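Local structure of putative dioxygenase (Nostoc punctiforme, 2PEB) at residues G11-V16 with H85-D90; R23-R28 with E78-L83. The protein binds a zinc ion and is probably a metal-dependent dioxygenase of the DOPA 4,5-dioxygenase family. All blocks are in the same frame, centred on the assembly; numbering follows the deposited sequence. Where two conformers were deposited one is given.

Contact 1 (G11-V16 with H85-D90); sequences GFHAHV and HPETGD. With ZN (zinc ion), chain C.
His13 and His85 sit opposite one another on adjacent antiparallel strands, their side chains side by side on one face of the sheet. Their backbones form a hydrogen-bonded pair: His13 N donates to His85 O at 2.9 Å, nearly in line with the carbonyl, and His85 N returns a bond to His13 O. Followed outward, the His13 side chain starts with CB over one face of the His85 ring, 3.8 Å from its centroid, a CH-pi contact. CG lies 3.7 Å from His85 NE2. Chi1 of -77° swings the ring out beside the backbone N, and the turn about CB-CG then presents ND1 to the zinc at 2.1 Å. CE1 lies between the zinc and Glu87 OE2, and over one ring face, at the CD2-NE2 end, comes the Glu87 carboxylate; Glu87 has two modelled conformers, so this approach is doubtful. His15 NE2 and His85 NE2 join His13 ND1 as three of the zinc's five ligand atoms, on neighbouring strands of a ferredoxin-like antiparallel sheet, consistent with the putative dioxygenase assignment. The His15 and His85 imidazoles meet rim to rim, planes 15° apart. A second-shell bond fixes the rotation of His85: ND1 donates to Pro86 O at 2.8 Å, with the acceptor in the ring plane. On the sheet's other face, Phe12 CE2 lies 3.9 Å from Pro86 CB, and Met74 of the second subunit packs on both residues. Replacing Phe12 by an alanine is likely to open a gap beside Pro86 and take part of its seat from that Met74.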
loop_
_atom_site.group_PDB
_atom_site.type_symbol
_atom_site.label_atom_id
_atom_site.label_comp_id
_atom_site.label_asym_id
_atom_site.label_seq_id
_atom_site.Cartn_x
_atom_site.Cartn_y
_atom_site.Cartn_z
ATOM N N GLY A 11 -14.323 5.474 1.650
ATOM C CA GLY A 11 -14.178 4.206 0.988
ATOM C C GLY A 11 -12.896 4.119 0.257
ATOM O O GLY A 11 -12.096 5.053 0.264
ATOM N N PHE A 12 -12.681 2.983 -0.397
ATOM C CA PHE A 12 -11.493 2.740 -1.202
ATOM C C PHE A 12 -11.805 2.110 -2.530
ATOM O O PHE A 12 -12.822 1.420 -2.692
ATOM C CB PHE A 12 -10.470 1.836 -0.488
ATOM C CG PHE A 12 -9.998 2.389 0.802
ATOM C CD1 PHE A 12 -10.693 2.124 1.968
ATOM C CD2 PHE A 12 -8.838 3.144 0.868
ATOM C CE1 PHE A 12 -10.273 2.639 3.189
ATOM C CE2 PHE A 12 -8.411 3.685 2.090
ATOM C CZ PHE A 12 -9.130 3.404 3.260
ATOM N N HIS A 13 -10.939 2.385 -3.495
ATOM C CA HIS A 13 -10.857 1.611 -4.732
ATOM C C HIS A 13 -9.562 0.895 -4.818
ATOM O O HIS A 13 -8.529 1.449 -4.488
ATOM C CB HIS A 13 -10.859 2.543 -5.924
ATOM C CG HIS A 13 -12.188 3.097 -6.275
ATOM N ND1 HIS A 13 -12.368 3.912 -7.373
ATOM C CD2 HIS A 13 -13.408 2.935 -5.710
ATOM C CE1 HIS A 13 -13.649 4.244 -7.448
ATOM N NE2 HIS A 13 -14.306 3.646 -6.469
ATOM N N ALA A 14 -9.600 -0.339 -5.266
ATOM C CA ALA A 14 -8.454 -1.013 -5.886
ATOM C C ALA A 14 -8.621 -1.039 -7.416
ATOM O O ALA A 14 -9.682 -1.356 -7.928
ATOM C CB ALA A 14 -8.323 -2.372 -5.343
ATOM N N HIS A 15 -7.575 -0.628 -8.123
ATOM C CA HIS A 15 -7.460 -0.734 -9.589
ATOM C C HIS A 15 -6.413 -1.824 -9.866
ATOM O O HIS A 15 -5.240 -1.695 -9.495
ATOM C CB HIS A 15 -7.145 0.630 -10.233
ATOM C CG HIS A 15 -8.268 1.627 -10.058
ATOM N ND1 HIS A 15 -9.284 1.749 -10.990
ATOM C CD2 HIS A 15 -8.557 2.518 -9.079
ATOM C CE1 HIS A 15 -10.161 2.634 -10.581
ATOM N NE2 HIS A 15 -9.725 3.162 -9.456
ATOM N N VAL A 16 -6.872 -2.933 -10.436
ATOM C CA VAL A 16 -6.032 -4.089 -10.716
ATOM C C VAL A 16 -5.685 -4.032 -12.177
ATOM O O VAL A 16 -6.561 -4.171 -13.061
ATOM C CB VAL A 16 -6.765 -5.405 -10.366
ATOM C CG1 VAL A 16 -5.863 -6.601 -10.639
ATOM C CG2 VAL A 16 -7.251 -5.421 -8.902
ATOM N N HIS A 85 -6.574 3.436 -3.648
ATOM C CA HIS A 85 -6.733 4.830 -3.323
ATOM C C HIS A 85 -7.989 5.012 -2.498
ATOM O O HIS A 85 -8.941 4.258 -2.625
ATOM C CB HIS A 85 -6.663 5.758 -4.564
ATOM C CG HIS A 85 -7.871 5.730 -5.448
ATOM N ND1 HIS A 85 -9.045 6.357 -5.100
ATOM C CD2 HIS A 85 -8.088 5.190 -6.677
ATOM C CE1 HIS A 85 -9.953 6.155 -6.050
ATOM N NE2 HIS A 85 -9.395 5.463 -7.025
ATOM N N PRO A 86 -7.961 5.994 -1.607
ATOM C CA PRO A 86 -9.131 6.360 -0.843
ATOM C C PRO A 86 -10.046 7.213 -1.667
ATOM O O PRO A 86 -9.669 7.664 -2.761
ATOM C CB PRO A 86 -8.542 7.154 0.310
ATOM C CG PRO A 86 -7.348 7.798 -0.303
ATOM C CD PRO A 86 -6.806 6.871 -1.257
ATOM N N GLU A 87 -11.254 7.372 -1.139
ATOM C CA GLU A 87 -12.240 8.265 -1.713
ATOM C C GLU A 87 -12.582 9.268 -0.648
ATOM O O GLU A 87 -13.283 8.939 0.303
ATOM C CB GLU A 87 -13.476 7.480 -2.138
ATOM C CG GLU A 87 -13.168 6.524 -3.233
ATOM C CD GLU A 87 -14.318 5.606 -3.541
ATOM O OE1 GLU A 87 -14.775 4.872 -2.632
ATOM O OE2 GLU A 87 -14.754 5.600 -4.707
ATOM N N THR A 88 -12.046 10.497 -0.786
ATOM C CA THR A 88 -12.188 11.555 0.172
ATOM C C THR A 88 -12.802 12.802 -0.451
ATOM O O THR A 88 -12.927 13.837 0.217
ATOM C CB THR A 88 -10.817 11.968 0.728
ATOM O OG1 THR A 88 -10.078 12.615 -0.310
ATOM C CG2 THR A 88 -10.048 10.748 1.232
ATOM N N GLY A 89 -13.233 12.706 -1.708
ATOM C CA GLY A 89 -13.796 13.854 -2.419
ATOM C C GLY A 89 -12.755 14.758 -3.069
ATOM O O GLY A 89 -13.082 15.888 -3.427
ATOM N N ASP A 90 -11.522 14.279 -3.171
ATOM C CA ASP A 90 -10.446 15.040 -3.824
ATOM C C ASP A 90 -9.753 14.120 -4.790
ATOM O O ASP A 90 -8.781 13.492 -4.440
ATOM C CB ASP A 90 -9.473 15.574 -2.791
ATOM C CG ASP A 90 -8.311 16.343 -3.421
ATOM O OD1 ASP A 90 -8.130 16.262 -4.667
ATOM O OD2 ASP A 90 -7.565 17.005 -2.647
HETATM ZN ZN ZN C . -10.689 4.445 -8.469
#

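Contact 2 (R23-R28 with E78-L83); sequences RDVAAR and EGLDIL
Val25 and Leu80 supply the apolar half of this contact, where the first turns of helix 23-36 meet the segment leading into strand 82-87. The Val25 branch that does the touching is CG1, carried opposite the backbone N (chi1 170°). It reaches Glu78 CB at 3.5 Å and Leu80 CD1 at 3.8 Å, and so bears on both partners at once. Leu80 CD1 also runs up against the helix backbone, 3.6 Å from Ala26 CA, while Ala26 CB stands slightly farther from the same methyl at 4.1 Å. The short alanine side chain thus lets the leucine approach the helix main chain itself.

The polar half is a single charged pair at the exposed margin. Arg28 NH2 forms a salt bridge with Glu78 OE1 at 3.1 Å and a weak, bent hydrogen bond with OE2, its N-H...O angle only 128°. The guanidinium and carboxylate planes are 46° apart, which departs from a coplanar, two-pronged pairing: one nitrogen serves both oxygens. Arg28 bends at chi2 and chi3 to bring NH2 there, whereas Glu78 is extended beyond CG. Arg28 was modelled in two conformers, so the details of this link are doubtful and it is probably not rigid.

Glu78 leaves helical angles with positive phi just after helix 66-76, and its CB points toward helix 23-36. Leu80 follows two residues later and packs also on Val16 of strand 11-18. Ala26 touches Phe18 of that strand and Trp44 of strand 40-45, so helix 23-36, the first helix of the ferredoxin-like fold, packs on the sheet beside the link from the second helix, 66-76, to strand 82-87.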
loop_
_atom_site.group_PDB
_atom_site.type_symbol
_atom_site.label_atom_id
_atom_site.label_comp_id
_atom_site.label_asym_id
_atom_site.label_seq_id
_atom_site.Cartn_x
_atom_site.Cartn_y
_atom_site.Cartn_z
ATOM N N ARG A 23 -4.023 -11.416 -18.077
ATOM C CA ARG A 23 -5.471 -11.211 -17.938
ATOM C C ARG A 23 -6.135 -12.326 -17.136
ATOM O O ARG A 23 -7.032 -12.076 -16.325
ATOM C CB ARG A 23 -6.079 -11.116 -19.315
ATOM C CG ARG A 23 -7.498 -10.697 -19.360
ATOM C CD ARG A 23 -8.010 -10.822 -20.798
ATOM N NE ARG A 23 -9.181 -9.985 -21.008
ATOM C CZ ARG A 23 -10.393 -10.233 -20.506
ATOM N NH1 ARG A 23 -10.642 -11.307 -19.756
ATOM N NH2 ARG A 23 -11.378 -9.387 -20.762
ATOM N N ASP A 24 -5.664 -13.548 -17.333
ATOM C CA ASP A 24 -6.243 -14.691 -16.638
ATOM C C ASP A 24 -5.930 -14.697 -15.150
ATOM O O ASP A 24 -6.797 -14.996 -14.339
ATOM C CB ASP A 24 -5.824 -16.015 -17.295
ATOM C CG ASP A 24 -6.395 -16.185 -18.698
ATOM O OD1 ASP A 24 -7.498 -15.648 -18.999
ATOM O OD2 ASP A 24 -5.734 -16.865 -19.515
ATOM N N VAL A 25 -4.704 -14.358 -14.766
ATOM C CA VAL A 25 -4.403 -14.127 -13.352
ATOM C C VAL A 25 -5.332 -13.031 -12.770
ATOM O O VAL A 25 -5.870 -13.128 -11.667
ATOM C CB VAL A 25 -2.904 -13.697 -13.154
ATOM C CG1 VAL A 25 -2.658 -13.235 -11.730
ATOM C CG2 VAL A 25 -1.983 -14.853 -13.543
ATOM N N ALA A 26 -5.501 -11.961 -13.518
ATOM C CA ALA A 26 -6.356 -10.859 -13.080
ATOM C C ALA A 26 -7.788 -11.377 -12.864
ATOM O O ALA A 26 -8.462 -10.964 -11.937
ATOM C CB ALA A 26 -6.349 -9.737 -14.148
ATOM N N ALA A 27 -8.239 -12.273 -13.743
ATOM C CA ALA A 27 -9.631 -12.806 -13.645
ATOM C C ALA A 27 -9.778 -13.630 -12.381
ATOM O O ALA A 27 -10.795 -13.576 -11.696
ATOM C CB ALA A 27 -9.999 -13.619 -14.858
ATOM N N ARG A 28 -8.742 -14.390 -12.067
ATOM C CA ARG A 28 -8.739 -15.232 -10.857
ATOM C C ARG A 28 -8.710 -14.412 -9.574
ATOM O O ARG A 28 -9.338 -14.753 -8.575
ATOM C CB ARG A 28 -7.555 -16.201 -10.891
ATOM C CG ARG A 28 -7.600 -17.164 -12.072
ATOM C CD ARG A 28 -7.050 -18.534 -11.711
ATOM N NE ARG A 28 -5.685 -18.466 -11.192
ATOM C CZ ARG A 28 -4.575 -18.433 -11.936
ATOM N NH1 ARG A 28 -4.634 -18.445 -13.270
ATOM N NH2 ARG A 28 -3.390 -18.370 -11.335
ATOM N N GLU A 78 -0.531 -12.276 -7.121
ATOM C CA GLU A 78 0.165 -13.032 -8.122
ATOM C C GLU A 78 0.858 -12.137 -9.149
ATOM O O GLU A 78 0.761 -12.363 -10.363
ATOM C CB GLU A 78 -0.806 -13.959 -8.829
ATOM C CG GLU A 78 -1.296 -15.075 -7.989
ATOM C CD GLU A 78 -2.016 -16.102 -8.838
ATOM O OE1 GLU A 78 -1.329 -16.815 -9.617
ATOM O OE2 GLU A 78 -3.263 -16.180 -8.737
ATOM N N GLY A 79 1.609 -11.165 -8.660
ATOM C CA GLY A 79 2.486 -10.393 -9.493
ATOM C C GLY A 79 1.824 -9.238 -10.199
ATOM O O GLY A 79 2.506 -8.503 -10.902
ATOM N N LEU A 80 0.517 -9.072 -10.018
ATOM C CA LEU A 80 -0.196 -7.939 -10.632
ATOM C C LEU A 80 0.121 -6.628 -9.918
ATOM O O LEU A 80 0.348 -6.605 -8.707
ATOM C CB LEU A 80 -1.704 -8.182 -10.551
ATOM C CG LEU A 80 -2.186 -9.376 -11.362
ATOM C CD1 LEU A 80 -3.680 -9.605 -11.042
ATOM C CD2 LEU A 80 -1.953 -9.191 -12.878
ATOM N N ASP A 81 0.156 -5.537 -10.670
ATOM C CA ASP A 81 0.310 -4.226 -10.043
ATOM C C ASP A 81 -1.074 -3.698 -9.715
ATOM O O ASP A 81 -2.006 -3.809 -10.556
ATOM C CB ASP A 81 1.040 -3.259 -10.969
ATOM C CG ASP A 81 2.392 -3.801 -11.420
ATOM O OD1 ASP A 81 3.118 -4.344 -10.551
ATOM O OD2 ASP A 81 2.742 -3.723 -12.628
ATOM N N ILE A 82 -1.213 -3.133 -8.519
ATOM C CA ILE A 82 -2.491 -2.736 -7.974
ATOM C C ILE A 82 -2.351 -1.419 -7.242
ATOM O O ILE A 82 -1.573 -1.249 -6.325
ATOM C CB ILE A 82 -3.084 -3.817 -7.019
ATOM C CG1 ILE A 82 -3.258 -5.137 -7.730
ATOM C CG2 ILE A 82 -4.420 -3.443 -6.483
ATOM C CD1 ILE A 82 -3.694 -6.221 -6.806
ATOM N N LEU A 83 -3.084 -0.444 -7.741
ATOM C CA LEU A 83 -3.318 0.787 -7.065
ATOM C C LEU A 83 -4.477 0.715 -6.092
ATOM O O LEU A 83 -5.582 0.284 -6.443
ATOM C CB LEU A 83 -3.655 1.841 -8.105
ATOM C CG LEU A 83 -4.060 3.213 -7.571
ATOM C CD1 LEU A 83 -2.849 3.915 -6.940
ATOM C CD2 LEU A 83 -4.635 4.117 -8.688
#

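From the N terminus, strand 11-18 comes first and runs almost directly into helix 23-36, giving one half of contact 1 and then one half of contact 2. The chain next builds strands 40-45 and 55-61 and helix 66-76. Residues 78-83 then close the inner loop at contact 2, and residues 85-90 close the outer loop at contact 1, so contact 2 is nested within it. Both closures use strand 82-87, neighbour of strand 11-18 in the sheet. Their centres lie about 18 Å apart on opposite sides of the chain's centre, yet the segments touch: His15 N lies 2.8 Å from Leu83 O, a probable hydrogen bond, which ties strand 11-18 to strand 82-87 between the two contacts.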